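Local coordinates for protein putative pyridoxal phosphate-dependent transferase (Clostridium difficile, PDB 4DQ6) that binds pyridoxal-5'-phosphate and probably acts as a transferase of the aminotransferase class I and II family, at residues 138-142 against 157-161; 244-248 against 273-277; 302-306 against 379-383. All coordinates share one frame; numbering follows the deposited sequence. Where two conformers were deposited one is given.

Contact 1. Residues 138-142 against 157-161; sequences LIISP and DIENK
I139 opens the contact by laying its CG2 methyl against the aliphatic stem of K161, 3.9 Å from K161 CB and only slightly farther from CD. The setting is a beta-alpha-beta crossover of the large mixed sheet in this aminotransferase-family fold: strand 137-140, outermost within the chain, leads by way of the short strands 144-145 and 151-152 to helix 155-161, and the chain then returns as strand 165-171, two places further in. Strand and helix run roughly antiparallel, at 147° between their short segments. At I140 it is the backbone that takes part. I140 O accepts a hydrogen bond from K161 NZ at 2.7 Å, and the ammonium group lies in the carbonyl plane. K161 can deliver its charge there because its chain is extended beyond CG, carrying NZ past I139 and off the end of the strand. S141 follows, with OG anti to its own backbone N (chi1 171°). This torsion puts the hydroxyl beside the helix, where S141 OG donates to D157 OD2 at 2.9 Å. S141 OG also rests 3.4 Å from I158 CG1. I158 itself is buried beneath, against M118 of the neighbouring strand and L189 and I192 of helix 183-195. P142 closes the segment by setting its CD across the ion pair at about a right angle to both side chains, 3.4 Å from K161 NZ. That pair, K161 with D157, joins residues one helical turn apart, so the lysine is held by both the strand end and its own helix, which would probably favour its charged form. D157 OD2 serves two donors with different lone pairs, the anti one toward S141 OG and the syn one toward K161 NZ, 2.7 Å away.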
loop_
_atom_site.group_PDB
_atom_site.type_symbol
_atom_site.label_atom_id
_atom_site.label_comp_id
_atom_site.label_asym_id
_atom_site.label_seq_id
_atom_site.Cartn_x
_atom_site.Cartn_y
_atom_site.Cartn_z
ATOM N N LEU A 138 18.670 18.468 -4.061
ATOM C CA LEU A 138 18.222 18.273 -5.450
ATOM C C LEU A 138 19.104 19.052 -6.387
ATOM O O LEU A 138 19.267 20.278 -6.218
ATOM C CB LEU A 138 16.789 18.764 -5.623
ATOM C CG LEU A 138 16.173 18.435 -6.999
ATOM C CD1 LEU A 138 16.110 16.927 -7.316
ATOM C CD2 LEU A 138 14.820 19.146 -7.133
ATOM N N ILE A 139 19.678 18.377 -7.376
ATOM C CA ILE A 139 20.469 19.054 -8.445
ATOM C C ILE A 139 19.645 18.859 -9.720
ATOM O O ILE A 139 19.159 17.751 -9.964
ATOM C CB ILE A 139 21.853 18.431 -8.629
ATOM C CG1 ILE A 139 22.651 18.451 -7.301
ATOM C CG2 ILE A 139 22.595 19.184 -9.745
ATOM C CD1 ILE A 139 22.852 19.814 -6.721
ATOM N N ILE A 140 19.384 19.946 -10.443
ATOM C CA ILE A 140 18.541 19.867 -11.660
ATOM C C ILE A 140 19.441 20.193 -12.859
ATOM O O ILE A 140 20.096 21.252 -12.884
ATOM C CB ILE A 140 17.396 20.871 -11.598
ATOM C CG1 ILE A 140 16.607 20.718 -10.282
ATOM C CG2 ILE A 140 16.537 20.763 -12.881
ATOM C CD1 ILE A 140 15.534 21.754 -9.995
ATOM N N SER A 141 19.492 19.271 -13.829
ATOM C CA SER A 141 20.044 19.509 -15.128
ATOM C C SER A 141 18.947 19.658 -16.149
ATOM O O SER A 141 18.407 18.644 -16.581
ATOM C CB SER A 141 21.017 18.402 -15.534
ATOM O OG SER A 141 21.387 18.566 -16.896
ATOM N N PRO A 142 18.535 20.883 -16.459
ATOM C CA PRO A 142 17.329 20.992 -17.318
ATOM C C PRO A 142 17.571 20.346 -18.679
ATOM O O PRO A 142 18.670 20.369 -19.232
ATOM C CB PRO A 142 17.078 22.474 -17.421
ATOM C CG PRO A 142 17.844 23.115 -16.293
ATOM C CD PRO A 142 19.003 22.195 -15.991
ATOM N N ASP A 157 25.720 20.044 -19.378
ATOM C CA ASP A 157 25.221 20.541 -18.090
ATOM C C ASP A 157 25.297 19.462 -17.014
ATOM O O ASP A 157 25.708 19.750 -15.865
ATOM C CB ASP A 157 23.799 21.090 -18.224
ATOM C CG ASP A 157 23.331 21.800 -17.001
ATOM O OD1 ASP A 157 23.883 22.887 -16.648
ATOM O OD2 ASP A 157 22.431 21.244 -16.345
ATOM N N ILE A 158 24.943 18.227 -17.393
ATOM C CA ILE A 158 25.007 17.054 -16.499
ATOM C C ILE A 158 26.443 16.890 -16.004
ATOM O O ILE A 158 26.702 16.835 -14.788
ATOM C CB ILE A 158 24.648 15.770 -17.219
ATOM C CG1 ILE A 158 23.154 15.786 -17.596
ATOM C CG2 ILE A 158 24.871 14.579 -16.323
ATOM C CD1 ILE A 158 22.667 14.601 -18.449
ATOM N N GLU A 159 27.384 16.861 -16.949
ATOM C CA GLU A 159 28.826 16.807 -16.611
ATOM C C GLU A 159 29.260 17.925 -15.674
ATOM O O GLU A 159 30.014 17.681 -14.682
ATOM C CB GLU A 159 29.642 16.907 -17.900
ATOM C CG GLU A 159 29.818 15.596 -18.632
ATOM C CD GLU A 159 30.915 14.716 -18.033
ATOM O OE1 GLU A 159 31.514 15.070 -16.998
ATOM O OE2 GLU A 159 31.166 13.641 -18.614
ATOM N N ASN A 160 28.786 19.134 -15.950
ATOM C CA ASN A 160 29.180 20.318 -15.183
ATOM C C ASN A 160 28.682 20.274 -13.729
ATOM O O ASN A 160 29.254 20.876 -12.837
ATOM C CB ASN A 160 28.619 21.573 -15.844
ATOM C CG ASN A 160 29.579 22.185 -16.858
ATOM O OD1 ASN A 160 30.552 21.538 -17.243
ATOM N ND2 ASN A 160 29.254 23.371 -17.375
ATOM N N LYS A 161 27.581 19.562 -13.513
ATOM C CA LYS A 161 26.916 19.511 -12.210
ATOM C C LYS A 161 27.068 18.164 -11.494
ATOM O O LYS A 161 26.486 17.992 -10.421
ATOM C CB LYS A 161 25.419 19.847 -12.354
ATOM C CG LYS A 161 25.077 21.229 -12.876
ATOM C CD LYS A 161 23.571 21.430 -13.016
ATOM C CE LYS A 161 23.216 22.780 -13.590
ATOM N NZ LYS A 161 21.866 22.822 -14.223
#

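Contact 2. Residues 244-248 against 273-277; sequences GLQSS and NNCFS
S277, in the first turn of helix 275-287, meets the backbone of L245 and Q246 with its entire side chain. S277 CB sits 3.3 Å from L245 O and equally near Q246 O. Because OG is anti to the backbone N (chi1 158°), the hydroxyl swings on toward Q246, S277 OG donating to Q246 O at 2.9 Å from above the carbonyl plane, 36° out of it. S277 OG also lies 3.3 Å from S247 CB and accepts a hydrogen bond from N273 ND2 at 2.9 Å, with S277 OG close to the amide plane of N273. N273 is itself steadied by R68 and Y72, and S247 OG turns to T281 one turn along the helix.

Next to the serine, N274 is the N-cap of helix 275-287. N274 OD1 accepts from S277 N at 2.9 Å, straight at the hydrogen (173°) though the donor stands above the carbonyl plane, and weakly from F276 N, while N274 ND2 donates to L245 O at 2.7 Å. One amide thus caps the helix and ties it to the loop ahead of strand 248-251. Two waters add to the link: one joins Q246 O to N274 N, the other Q246 OE1 to N274 ND2. Q246 NE2 bonds to R272 O of the second subunit, whose C275 packs on L245, placing the contact at the dimer interface; the Q246 side chain is about 8 Å from a bound pyridoxal-5'-phosphate. The carbonyls of L245 and Q246 are therefore satisfied by serine, asparagine and water, so hydrogen bonds to the loop backbone supplement the packing of L245.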
loop_
_atom_site.group_PDB
_atom_site.type_symbol
_atom_site.label_atom_id
_atom_site.label_comp_id
_atom_site.label_asym_id
_atom_site.label_seq_id
_atom_site.Cartn_x
_atom_site.Cartn_y
_atom_site.Cartn_z
ATOM N N GLY A 244 -5.608 2.561 -9.503
ATOM C CA GLY A 244 -6.467 2.321 -8.357
ATOM C C GLY A 244 -6.267 0.978 -7.694
ATOM O O GLY A 244 -6.723 0.789 -6.550
ATOM N N LEU A 245 -5.648 0.020 -8.410
ATOM C CA LEU A 245 -5.371 -1.288 -7.817
ATOM C C LEU A 245 -4.038 -1.325 -7.091
ATOM O O LEU A 245 -3.873 -2.165 -6.232
ATOM C CB LEU A 245 -5.468 -2.426 -8.844
ATOM C CG LEU A 245 -6.758 -2.463 -9.656
ATOM C CD1 LEU A 245 -6.829 -3.664 -10.599
ATOM C CD2 LEU A 245 -7.925 -2.503 -8.700
ATOM N N GLN A 246 -3.120 -0.395 -7.398
ATOM C CA GLN A 246 -1.788 -0.243 -6.744
ATOM C C GLN A 246 -0.884 -1.457 -6.922
ATOM O O GLN A 246 -1.084 -2.554 -6.311
ATOM C CB GLN A 246 -1.957 0.111 -5.271
ATOM C CG GLN A 246 -2.912 1.254 -5.084
ATOM C CD GLN A 246 -3.093 1.717 -3.650
ATOM O OE1 GLN A 246 -3.003 0.931 -2.697
ATOM N NE2 GLN A 246 -3.397 2.989 -3.501
ATOM N N SER A 247 -0.106 -1.399 -7.951
ATOM C CA SER A 247 0.858 -2.459 -8.221
ATOM C C SER A 247 1.991 -1.879 -8.980
ATOM O O SER A 247 1.785 -1.219 -9.993
ATOM C CB SER A 247 0.177 -3.495 -9.123
ATOM O OG SER A 247 1.064 -4.514 -9.627
ATOM N N SER A 248 3.238 -2.159 -8.561
ATOM C CA SER A 248 4.384 -1.791 -9.344
ATOM C C SER A 248 5.512 -2.746 -8.929
ATOM O O SER A 248 5.380 -3.562 -8.008
ATOM C CB SER A 248 4.765 -0.361 -9.136
ATOM O OG SER A 248 5.378 -0.188 -7.887
ATOM N N ASN A 273 0.885 -7.776 -2.189
ATOM C CA ASN A 273 -0.129 -7.217 -3.074
ATOM C C ASN A 273 -1.464 -7.323 -2.350
ATOM O O ASN A 273 -1.672 -8.252 -1.566
ATOM C CB ASN A 273 -0.272 -8.047 -4.355
ATOM C CG ASN A 273 0.877 -7.875 -5.331
ATOM O OD1 ASN A 273 1.981 -8.372 -5.100
ATOM N ND2 ASN A 273 0.617 -7.184 -6.431
ATOM N N ASN A 274 -2.361 -6.373 -2.599
ATOM C CA ASN A 274 -3.781 -6.618 -2.261
ATOM C C ASN A 274 -4.297 -7.663 -3.232
ATOM O O ASN A 274 -3.728 -7.960 -4.254
ATOM C CB ASN A 274 -4.623 -5.329 -2.227
ATOM C CG ASN A 274 -4.865 -4.744 -3.612
ATOM O OD1 ASN A 274 -5.587 -5.377 -4.395
ATOM N ND2 ASN A 274 -4.326 -3.553 -3.915
ATOM N N CYS A 275 -5.372 -8.283 -2.839
ATOM C CA CYS A 275 -5.783 -9.474 -3.573
ATOM C C CYS A 275 -6.160 -9.168 -5.004
ATOM O O CYS A 275 -6.110 -10.078 -5.856
ATOM C CB CYS A 275 -6.897 -10.188 -2.858
ATOM S SG CYS A 275 -8.373 -9.272 -2.519
ATOM N N PHE A 276 -6.606 -7.951 -5.257
ATOM C CA PHE A 276 -7.070 -7.594 -6.601
ATOM C C PHE A 276 -5.917 -7.184 -7.514
ATOM O O PHE A 276 -5.878 -7.517 -8.689
ATOM C CB PHE A 276 -8.193 -6.583 -6.532
ATOM C CG PHE A 276 -9.470 -7.150 -5.986
ATOM C CD1 PHE A 276 -10.128 -8.159 -6.698
ATOM C CD2 PHE A 276 -10.084 -6.719 -4.798
ATOM C CE1 PHE A 276 -11.326 -8.704 -6.264
ATOM C CE2 PHE A 276 -11.290 -7.305 -4.323
ATOM C CZ PHE A 276 -11.924 -8.298 -5.109
ATOM N N SER A 277 -4.993 -6.396 -7.002
ATOM C CA SER A 277 -3.794 -6.098 -7.707
ATOM C C SER A 277 -3.056 -7.352 -8.200
ATOM O O SER A 277 -2.526 -7.407 -9.321
ATOM C CB SER A 277 -2.895 -5.276 -6.730
ATOM O OG SER A 277 -1.568 -5.291 -6.999
HETATM O O HOH W 1 -1.205 -4.022 -4.093
HETATM O O HOH W 2 -3.370 -1.673 -1.775
#

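Contact 3. Residues 302-306 against 379-383; sequences NIDFA and LEEAL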
loop_
_atom_site.group_PDB
_atom_site.type_symbol
_atom_site.label_atom_id
_atom_site.label_comp_id
_atom_site.label_asym_id
_atom_site.label_seq_id
_atom_site.Cartn_x
_atom_site.Cartn_y
_atom_site.Cartn_z
ATOM N N ASN A 302 -6.058 9.981 -31.653
ATOM C CA ASN A 302 -6.348 11.163 -30.788
ATOM C C ASN A 302 -5.250 12.224 -30.889
ATOM O O ASN A 302 -5.542 13.390 -30.939
ATOM C CB ASN A 302 -6.545 10.797 -29.308
ATOM C CG ASN A 302 -8.007 10.473 -28.934
ATOM O OD1 ASN A 302 -8.932 10.349 -29.817
ATOM N ND2 ASN A 302 -8.215 10.204 -27.640
ATOM N N ILE A 303 -3.980 11.776 -30.802
ATOM C CA ILE A 303 -2.841 12.696 -30.833
ATOM C C ILE A 303 -2.787 13.450 -32.162
ATOM O O ILE A 303 -2.705 14.672 -32.191
ATOM C CB ILE A 303 -1.561 11.930 -30.528
ATOM C CG1 ILE A 303 -1.480 11.600 -29.052
ATOM C CG2 ILE A 303 -0.373 12.761 -30.984
ATOM C CD1 ILE A 303 -0.469 10.520 -28.693
ATOM N N ASP A 304 -2.923 12.712 -33.242
ATOM C CA ASP A 304 -2.927 13.307 -34.579
ATOM C C ASP A 304 -4.116 14.290 -34.752
ATOM O O ASP A 304 -3.948 15.388 -35.251
ATOM C CB ASP A 304 -2.929 12.193 -35.621
ATOM C CG ASP A 304 -1.615 11.492 -35.754
ATOM O OD1 ASP A 304 -0.572 12.030 -35.291
ATOM O OD2 ASP A 304 -1.637 10.397 -36.318
ATOM N N PHE A 305 -5.283 13.910 -34.234
ATOM C CA PHE A 305 -6.474 14.772 -34.274
ATOM C C PHE A 305 -6.237 16.064 -33.501
ATOM O O PHE A 305 -6.528 17.164 -33.997
ATOM C CB PHE A 305 -7.707 14.022 -33.757
ATOM C CG PHE A 305 -8.857 14.921 -33.458
ATOM C CD1 PHE A 305 -9.707 15.305 -34.483
ATOM C CD2 PHE A 305 -9.058 15.450 -32.185
ATOM C CE1 PHE A 305 -10.771 16.155 -34.231
ATOM C CE2 PHE A 305 -10.121 16.294 -31.929
ATOM C CZ PHE A 305 -10.956 16.667 -32.961
ATOM N N ALA A 306 -5.653 15.948 -32.301
ATOM C CA ALA A 306 -5.424 17.107 -31.462
ATOM C C ALA A 306 -4.432 18.064 -32.056
ATOM O O ALA A 306 -4.611 19.255 -31.991
ATOM C CB ALA A 306 -4.996 16.690 -30.062
ATOM N N LEU A 379 -12.189 14.553 -25.893
ATOM C CA LEU A 379 -11.025 15.289 -26.392
ATOM C C LEU A 379 -11.425 16.488 -27.237
ATOM O O LEU A 379 -10.956 17.607 -27.047
ATOM C CB LEU A 379 -10.112 14.349 -27.176
ATOM C CG LEU A 379 -8.885 15.008 -27.825
ATOM C CD1 LEU A 379 -7.975 15.866 -26.883
ATOM C CD2 LEU A 379 -8.025 13.956 -28.540
ATOM N N GLU A 380 -12.366 16.265 -28.147
ATOM C CA GLU A 380 -12.926 17.391 -28.950
ATOM C C GLU A 380 -13.482 18.495 -28.052
ATOM O O GLU A 380 -13.236 19.678 -28.246
ATOM C CB GLU A 380 -13.957 16.978 -30.021
ATOM C CG GLU A 380 -14.731 18.235 -30.458
ATOM C CD GLU A 380 -15.799 18.035 -31.514
ATOM O OE1 GLU A 380 -16.814 17.339 -31.287
ATOM O OE2 GLU A 380 -15.626 18.671 -32.569
ATOM N N GLU A 381 -14.283 18.108 -27.063
ATOM C CA GLU A 381 -14.838 19.065 -26.150
ATOM C C GLU A 381 -13.766 19.827 -25.408
ATOM O O GLU A 381 -13.889 21.026 -25.207
ATOM C CB GLU A 381 -15.844 18.356 -25.189
ATOM C CG GLU A 381 -16.783 19.254 -24.462
ATOM C CD GLU A 381 -17.473 18.522 -23.335
ATOM O OE1 GLU A 381 -18.034 17.435 -23.620
ATOM O OE2 GLU A 381 -17.457 19.018 -22.180
ATOM N N ALA A 382 -12.723 19.119 -25.026
ATOM C CA ALA A 382 -11.626 19.778 -24.316
ATOM C C ALA A 382 -10.924 20.805 -25.193
ATOM O O ALA A 382 -10.690 21.907 -24.771
ATOM C CB ALA A 382 -10.624 18.763 -23.829
ATOM N N LEU A 383 -10.732 20.481 -26.445
ATOM C CA LEU A 383 -10.036 21.418 -27.367
ATOM C C LEU A 383 -10.902 22.637 -27.659
ATOM O O LEU A 383 -10.406 23.757 -27.755
ATOM C CB LEU A 383 -9.576 20.713 -28.635
ATOM C CG LEU A 383 -8.526 19.630 -28.459
ATOM C CD1 LEU A 383 -8.494 18.712 -29.661
ATOM C CD2 LEU A 383 -7.164 20.276 -28.176
#
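F305 and L383 make the close apolar contact here, F305 CE2 lying 3.7 Å from L383 CD1. The aromatic ring reaches across because CG is anti to the backbone N (chi1 166°), which sends it toward the partner helix. There L379 CD2 comes up to the ring edge, near its plane, 4.1 Å from F305 CD2, and the two side chains reach past one another from opposing helices. L379 CD2 is shared more widely: it also lies 3.5 Å from N302 CG and at the same distance from N302 O, so this methyl is lodged among N302, F305 and A306. L383 CD1 occupies the corresponding place a turn further on, 4.1 Å from A306 CB and closer still to A306 CA.

Both segments belong to long helices, 289-313 and 376-390, that pack side by side in the C-terminal part of the fold near its four-stranded antiparallel sheet. The short segments run in the same general direction, crossing at -26°, with axes 11.1 Å apart. N302 pairs with L379 and A306 with L383 in closest backbone register, one turn apart on each helix, so the two helices keep step over one turn.

Farther out, the amide of N302 is fixed by its surroundings: OD1 accepts from R376 NE in the first turn of helix 376-390, and ND2 donates to the carbonyls of L372 and C374. L372, just beyond strand 367-371, is also touched by the side chains of I303 and L379.

The three contacts share no helix or strand and stand well apart, with nearest atoms at least about 20 Å from one another. Contact 1 is partly buried at the margin of the large sheet and relies on charge, with an ion pair joined to a strand end. Contact 2, on the opposite side of the chain's centre from contact 1, is buried where the second subunit closes over it, and its chemistry is neutral and polar, using amides, a hydroxyl and bridging waters. Contact 3 is also buried, but its two helices meet chiefly through methyl groups, one ring and the flank of an amide. Helices 275-287 and 289-313, following each other in the chain, serve contacts 2 and 3 respectively.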